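Local coordinates for molybdenum-pterin-binding protein 2 (Clostridium pasteurianum, PDB 1GUN) that binds molybdenum, here as molybdate ions held between the subunits of a six-chain assembly, at residues A[6-11]-A[56-61]; A[22-27]-A[36-41]. All blocks are in the same frame, centred on the assembly; numbering follows the deposited sequence. Where two conformers were deposited one is given.

Interaction 1. Residues A[6-11]-A[56-61]; sequences RNQLKG and TAVVKS. With MOO (molybdate ion), chain J.
Asn7 reaches across to Val59 twice. Its backbone O takes the N-H of Val59, and its side-chain ND2 gives a bond to Val59 O at 3.0 Å. That oxygen lies close to the plane of the amide, yet ND2 approaches it from above the Val59 carbonyl plane. With CG beside its own backbone N (chi1 -59°), the amide spans the end of the strand pair, and OD1 accepts from Thr36 N of a second subunit. Val59 and Ala57 share this face with Asn7 and Leu9. Further along, Leu9 N meets Ala57 O at 2.8 Å. On the other face Lys10 and Thr56 lie side by side, CG of the lysine 3.8 Å from OG1. Strands 7-18 and 54-59 of the Mop (TOBE, OB-clan) fold pair here, and Thr56 and Val58 carry the sheet into the second subunit. Beyond the strands sits a molybdate. In the given one of two modelled conformers, Lys60 NZ bonds its O1 and Thr62 OG1; Ser4 OG and the hydroxyls of Ser40 and Ser43 of a third subunit also bond the ion. Molybdate O2 takes Arg6 N, Ser61 N at 2.9 Å and Ser61 OG at 2.9 Å: three donors converging on one oxygen suit an oxyanion.

Interaction 2. Residues A[22-27]-A[36-41]; sequences TAEVVL and TSIISL. With MOO (molybdate ion), chain G; MOO (molybdate ion), chain H.
Two side-chain torsions set the polar end of this hairpin. Thr22 (chi1 56°) and Ser40 (chi1 70°) each hold the hydroxyl between the backbone N and the carbonyl carbon, close enough to its own N-H for both to grip one molybdate oxygen. Their backbones pass 4.4 Å apart, CA to CA, as a non-hydrogen-bonded pair, but the side chains diverge and serve different ions. Thr22 N and OG1 meet O2 of one molybdate, the N at 2.9 Å; Val21 N and the equivalent backbone donors of the fourth and fifth subunits surround the same ion. Ser40 N, at 2.8 Å, and OG meet O1 of the other, which Ser43 and the third subunit's Ser4, Lys60 and Ser61 also bind. Ser40 is the N-cap of helix 41-47 as well.

From there to Val26 and Thr36 the strands pair antiparallel. Val25 and Ser37 exchange two backbone bonds, Val25 N to Ser37 O at 2.8 Å. Ala23 and Ile39 form the other two-bond pair, the one from Ala23 N being the more bent at 140°. On the face of Glu24, Val26, Thr36 and Ile38, the extended glutamate crosses Thr36 at an oblique angle, CG 3.9 Å from CG2, and Val26 lies alongside the threonine with its CG2 4.1 Å from Thr36 OG1. Val25 CG2 meets Ile39 CD1 on the other face, where Ala23 and Ile39 also pack on Val44 of the helix. Ser37 OG bonds Val64 O of the second subunit. The chemistry points to an antiparallel hairpin ending in two separate oxyanion sites, each using paired N-H and hydroxyl donors and each completed by other chains, so each ion bridges several chains.

From the N terminus, the chain enters at 6-11, the start of strand 7-18, which is met again, at its first residues, by 56-61, so interaction 1 closes a loop spanning most of the protein. Interaction 2, a local hairpin between strands 22-29 and 34-40, is nested inside that loop. The strands lie in the order 34-40, 22-29, 7-18, 54-59; interaction 1 therefore joins the last two and interaction 2 the first two, the two outer strand pairs of this chain's sheet, which continues into a neighbouring subunit beyond 54-59. Their centres are about 14 Å apart, yet they touch where Ala57 CB packs 3.9 Å from Leu27 CD1. Both also reach the third subunit.

Interaction 1. Residues A[6-11]-A[56-61]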
loop_
_atom_site.group_PDB
_atom_site.type_symbol
_atom_site.label_atom_id
_atom_site.label_comp_id
_atom_site.label_asym_id
_atom_site.label_seq_id
_atom_site.Cartn_x
_atom_site.Cartn_y
_atom_site.Cartn_z
ATOM N N ARG A 6 12.532 -4.927 -2.598
ATOM C CA ARG A 6 13.777 -5.387 -1.990
ATOM C C ARG A 6 13.691 -6.443 -0.878
ATOM O O ARG A 6 14.700 -7.005 -0.476
ATOM C CB ARG A 6 14.591 -4.191 -1.531
ATOM C CG ARG A 6 15.142 -3.389 -2.745
ATOM C CD ARG A 6 16.043 -2.271 -2.347
ATOM N NE ARG A 6 17.358 -2.750 -1.915
ATOM C CZ ARG A 6 18.309 -3.178 -2.758
ATOM N NH1 ARG A 6 18.087 -3.239 -4.074
ATOM N NH2 ARG A 6 19.485 -3.569 -2.289
ATOM N N ASN A 7 12.498 -6.681 -0.367
ATOM C CA ASN A 7 12.319 -7.663 0.693
ATOM C C ASN A 7 11.776 -8.978 0.085
ATOM O O ASN A 7 10.642 -9.012 -0.398
ATOM C CB ASN A 7 11.346 -7.092 1.759
ATOM C CG ASN A 7 11.878 -5.798 2.339
ATOM O OD1 ASN A 7 12.926 -5.818 3.020
ATOM N ND2 ASN A 7 11.250 -4.665 2.004
ATOM N N GLN A 8 12.587 -10.052 0.122
ATOM C CA GLN A 8 12.240 -11.388 -0.405
ATOM C C GLN A 8 12.633 -12.391 0.683
ATOM O O GLN A 8 13.838 -12.680 0.883
ATOM C CB GLN A 8 13.005 -11.661 -1.709
ATOM C CG GLN A 8 12.643 -10.597 -2.726
ATOM C CD GLN A 8 13.122 -10.821 -4.151
ATOM O OE1 GLN A 8 13.429 -11.947 -4.536
ATOM N NE2 GLN A 8 13.134 -9.745 -4.951
ATOM N N LEU A 9 11.618 -12.967 1.336
ATOM C CA LEU A 9 11.852 -13.851 2.497
ATOM C C LEU A 9 11.393 -15.272 2.196
ATOM O O LEU A 9 10.193 -15.528 2.038
ATOM C CB LEU A 9 11.115 -13.265 3.719
ATOM C CG LEU A 9 11.418 -11.811 4.093
ATOM C CD1 LEU A 9 10.353 -11.236 5.076
ATOM C CD2 LEU A 9 12.749 -11.829 4.838
ATOM N N LYS A 10 12.358 -16.183 2.058
ATOM C CA LYS A 10 12.006 -17.569 1.755
ATOM C C LYS A 10 11.332 -18.275 2.910
ATOM O O LYS A 10 11.790 -18.149 4.033
ATOM C CB LYS A 10 13.289 -18.336 1.347
ATOM C CG LYS A 10 13.819 -17.992 -0.038
ATOM C CD LYS A 10 15.114 -18.776 -0.261
ATOM C CE LYS A 10 16.311 -17.864 -0.297
ATOM N NZ LYS A 10 16.329 -17.205 -1.637
ATOM N N GLY A 11 10.303 -19.070 2.649
ATOM C CA GLY A 11 9.645 -19.733 3.758
ATOM C C GLY A 11 8.779 -20.926 3.391
ATOM O O GLY A 11 8.679 -21.263 2.215
ATOM N N THR A 56 8.150 -17.733 -1.495
ATOM C CA THR A 56 8.846 -16.518 -1.066
ATOM C C THR A 56 7.862 -15.356 -0.786
ATOM O O THR A 56 6.974 -15.078 -1.585
ATOM C CB THR A 56 9.828 -16.117 -2.195
ATOM O OG1 THR A 56 10.859 -17.115 -2.310
ATOM C CG2 THR A 56 10.622 -14.873 -1.814
ATOM N N ALA A 57 8.013 -14.671 0.342
ATOM C CA ALA A 57 7.138 -13.526 0.655
ATOM C C ALA A 57 7.906 -12.317 0.131
ATOM O O ALA A 57 9.102 -12.199 0.372
ATOM C CB ALA A 57 6.923 -13.391 2.178
ATOM N N VAL A 58 7.206 -11.422 -0.555
ATOM C CA VAL A 58 7.795 -10.242 -1.167
ATOM C C VAL A 58 7.115 -8.961 -0.680
ATOM O O VAL A 58 5.897 -8.838 -0.751
ATOM C CB VAL A 58 7.682 -10.375 -2.710
ATOM C CG1 VAL A 58 8.289 -9.138 -3.350
ATOM C CG2 VAL A 58 8.431 -11.688 -3.144
ATOM N N VAL A 59 7.898 -7.985 -0.225
ATOM C CA VAL A 59 7.313 -6.725 0.279
ATOM C C VAL A 59 8.034 -5.454 -0.241
ATOM O O VAL A 59 9.248 -5.345 -0.147
ATOM C CB VAL A 59 7.390 -6.663 1.842
ATOM C CG1 VAL A 59 6.668 -5.410 2.344
ATOM C CG2 VAL A 59 6.807 -7.925 2.503
ATOM N N LYS A 60 7.290 -4.470 -0.797
ATOM C CA LYS A 60 7.883 -3.215 -1.302
ATOM C C LYS A 60 8.468 -2.417 -0.134
ATOM O O LYS A 60 7.868 -2.347 0.954
ATOM C CB LYS A 60 6.864 -2.395 -2.156
ATOM C CG LYS A 60 7.487 -1.337 -3.121
ATOM C CD LYS A 60 6.412 -0.617 -3.948
ATOM C CE LYS A 60 7.021 0.464 -4.868
ATOM N NZ LYS A 60 7.527 1.672 -4.084
ATOM N N SER A 61 9.648 -1.787 -0.309
ATOM C CA SER A 61 10.213 -1.058 0.833
ATOM C C SER A 61 9.322 0.045 1.409
ATOM O O SER A 61 9.322 0.287 2.623
ATOM C CB SER A 61 11.567 -0.430 0.454
ATOM O OG SER A 61 12.435 -1.451 -0.005
HETATM MO MO MOO J . 11.067 -0.810 -3.973
HETATM O O1 MOO J . 10.450 0.673 -3.242
HETATM O O2 MOO J . 11.337 -1.967 -2.679
HETATM O O3 MOO J . 12.586 -0.526 -4.815
HETATM O O4 MOO J . 9.912 -1.477 -5.124
#

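Interaction 2. Residues A[22-27]-A[36-41]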
loop_
_atom_site.group_PDB
_atom_site.type_symbol
_atom_site.label_atom_id
_atom_site.label_comp_id
_atom_site.label_asym_id
_atom_site.label_seq_id
_atom_site.Cartn_x
_atom_site.Cartn_y
_atom_site.Cartn_z
ATOM N N THR A 22 -10.634 -13.268 -0.938
ATOM C CA THR A 22 -9.222 -13.284 -0.471
ATOM C C THR A 22 -8.840 -14.635 0.129
ATOM O O THR A 22 -9.683 -15.527 0.323
ATOM C CB THR A 22 -8.986 -12.154 0.597
ATOM O OG1 THR A 22 -9.878 -12.227 1.723
ATOM C CG2 THR A 22 -9.335 -10.793 -0.046
ATOM N N ALA A 23 -7.571 -14.759 0.498
ATOM C CA ALA A 23 -7.051 -15.960 1.146
ATOM C C ALA A 23 -5.928 -15.507 2.083
ATOM O O ALA A 23 -5.276 -14.484 1.805
ATOM C CB ALA A 23 -6.483 -16.994 0.115
ATOM N N GLU A 24 -5.734 -16.246 3.179
ATOM C CA GLU A 24 -4.666 -15.952 4.129
ATOM C C GLU A 24 -3.604 -17.073 4.103
ATOM O O GLU A 24 -3.945 -18.254 4.324
ATOM C CB GLU A 24 -5.262 -15.795 5.538
ATOM C CG GLU A 24 -4.251 -15.342 6.591
ATOM C CD GLU A 24 -4.853 -15.340 7.987
ATOM O OE1 GLU A 24 -4.806 -16.403 8.629
ATOM O OE2 GLU A 24 -5.363 -14.298 8.425
ATOM N N VAL A 25 -2.341 -16.703 3.841
ATOM C CA VAL A 25 -1.228 -17.647 3.801
ATOM C C VAL A 25 -0.276 -17.311 4.953
ATOM O O VAL A 25 0.066 -16.143 5.180
ATOM C CB VAL A 25 -0.431 -17.528 2.474
ATOM C CG1 VAL A 25 0.712 -18.567 2.448
ATOM C CG2 VAL A 25 -1.373 -17.694 1.264
ATOM N N VAL A 26 0.163 -18.319 5.701
ATOM C CA VAL A 26 1.080 -18.055 6.828
ATOM C C VAL A 26 2.342 -18.856 6.525
ATOM O O VAL A 26 2.220 -20.072 6.327
ATOM C CB VAL A 26 0.538 -18.563 8.177
ATOM C CG1 VAL A 26 1.630 -18.355 9.234
ATOM C CG2 VAL A 26 -0.752 -17.825 8.615
ATOM N N LEU A 27 3.501 -18.190 6.498
ATOM C CA LEU A 27 4.766 -18.875 6.235
ATOM C C LEU A 27 5.693 -18.840 7.424
ATOM O O LEU A 27 5.737 -17.859 8.148
ATOM C CB LEU A 27 5.585 -18.181 5.140
ATOM C CG LEU A 27 4.898 -17.736 3.867
ATOM C CD1 LEU A 27 5.920 -17.083 2.919
ATOM C CD2 LEU A 27 4.254 -18.933 3.204
ATOM N N THR A 36 2.604 -13.294 7.577
ATOM C CA THR A 36 1.211 -13.579 7.208
ATOM C C THR A 36 0.864 -12.680 6.021
ATOM O O THR A 36 1.150 -11.474 6.029
ATOM C CB THR A 36 0.274 -13.214 8.393
ATOM O OG1 THR A 36 0.542 -14.068 9.523
ATOM C CG2 THR A 36 -1.178 -13.546 8.090
ATOM N N SER A 37 0.297 -13.289 4.991
ATOM C CA SER A 37 -0.089 -12.577 3.766
ATOM C C SER A 37 -1.571 -12.770 3.422
ATOM O O SER A 37 -2.089 -13.875 3.610
ATOM C CB SER A 37 0.703 -13.253 2.621
ATOM O OG SER A 37 0.237 -12.871 1.320
ATOM N N ILE A 38 -2.229 -11.718 2.920
ATOM C CA ILE A 38 -3.602 -11.814 2.449
ATOM C C ILE A 38 -3.559 -11.406 0.977
ATOM O O ILE A 38 -3.158 -10.272 0.661
ATOM C CB ILE A 38 -4.504 -10.906 3.268
ATOM C CG1 ILE A 38 -4.719 -11.561 4.646
ATOM C CG2 ILE A 38 -5.872 -10.720 2.550
ATOM C CD1 ILE A 38 -5.499 -10.651 5.614
ATOM N N ILE A 39 -3.890 -12.353 0.096
ATOM C CA ILE A 39 -3.860 -12.095 -1.339
ATOM C C ILE A 39 -5.170 -12.556 -1.963
ATOM O O ILE A 39 -6.094 -12.970 -1.245
ATOM C CB ILE A 39 -2.718 -12.902 -2.010
ATOM C CG1 ILE A 39 -2.796 -14.356 -1.551
ATOM C CG2 ILE A 39 -1.339 -12.277 -1.704
ATOM C CD1 ILE A 39 -2.001 -15.355 -2.390
ATOM N N SER A 40 -5.278 -12.471 -3.288
ATOM C CA SER A 40 -6.539 -12.963 -3.900
ATOM C C SER A 40 -6.611 -14.459 -3.876
ATOM O O SER A 40 -5.606 -15.174 -4.064
ATOM C CB SER A 40 -6.775 -12.447 -5.317
ATOM O OG SER A 40 -5.836 -13.071 -6.143
ATOM N N LEU A 41 -7.834 -14.956 -3.659
ATOM C CA LEU A 41 -8.099 -16.378 -3.686
ATOM C C LEU A 41 -7.650 -16.900 -5.048
ATOM O O LEU A 41 -7.078 -17.988 -5.153
ATOM C CB LEU A 41 -9.601 -16.604 -3.485
ATOM C CG LEU A 41 -9.932 -18.109 -3.517
ATOM C CD1 LEU A 41 -9.287 -18.968 -2.451
ATOM C CD2 LEU A 41 -11.436 -18.281 -3.499
HETATM MO MO MOO G . -2.855 -10.110 -5.032
HETATM O O1 MOO G . -3.387 -11.768 -5.258
HETATM O O2 MOO G . -1.202 -10.166 -4.425
HETATM O O3 MOO G . -3.922 -9.260 -3.907
HETATM O O4 MOO G . -2.875 -9.268 -6.575
HETATM MO MO MOO H . -13.737 -12.082 2.284
HETATM O O1 MOO H . -14.431 -10.509 1.938
HETATM O O2 MOO H . -12.850 -12.789 0.947
HETATM O O3 MOO H . -12.851 -12.226 3.793
HETATM O O4 MOO H . -15.140 -13.137 2.516
#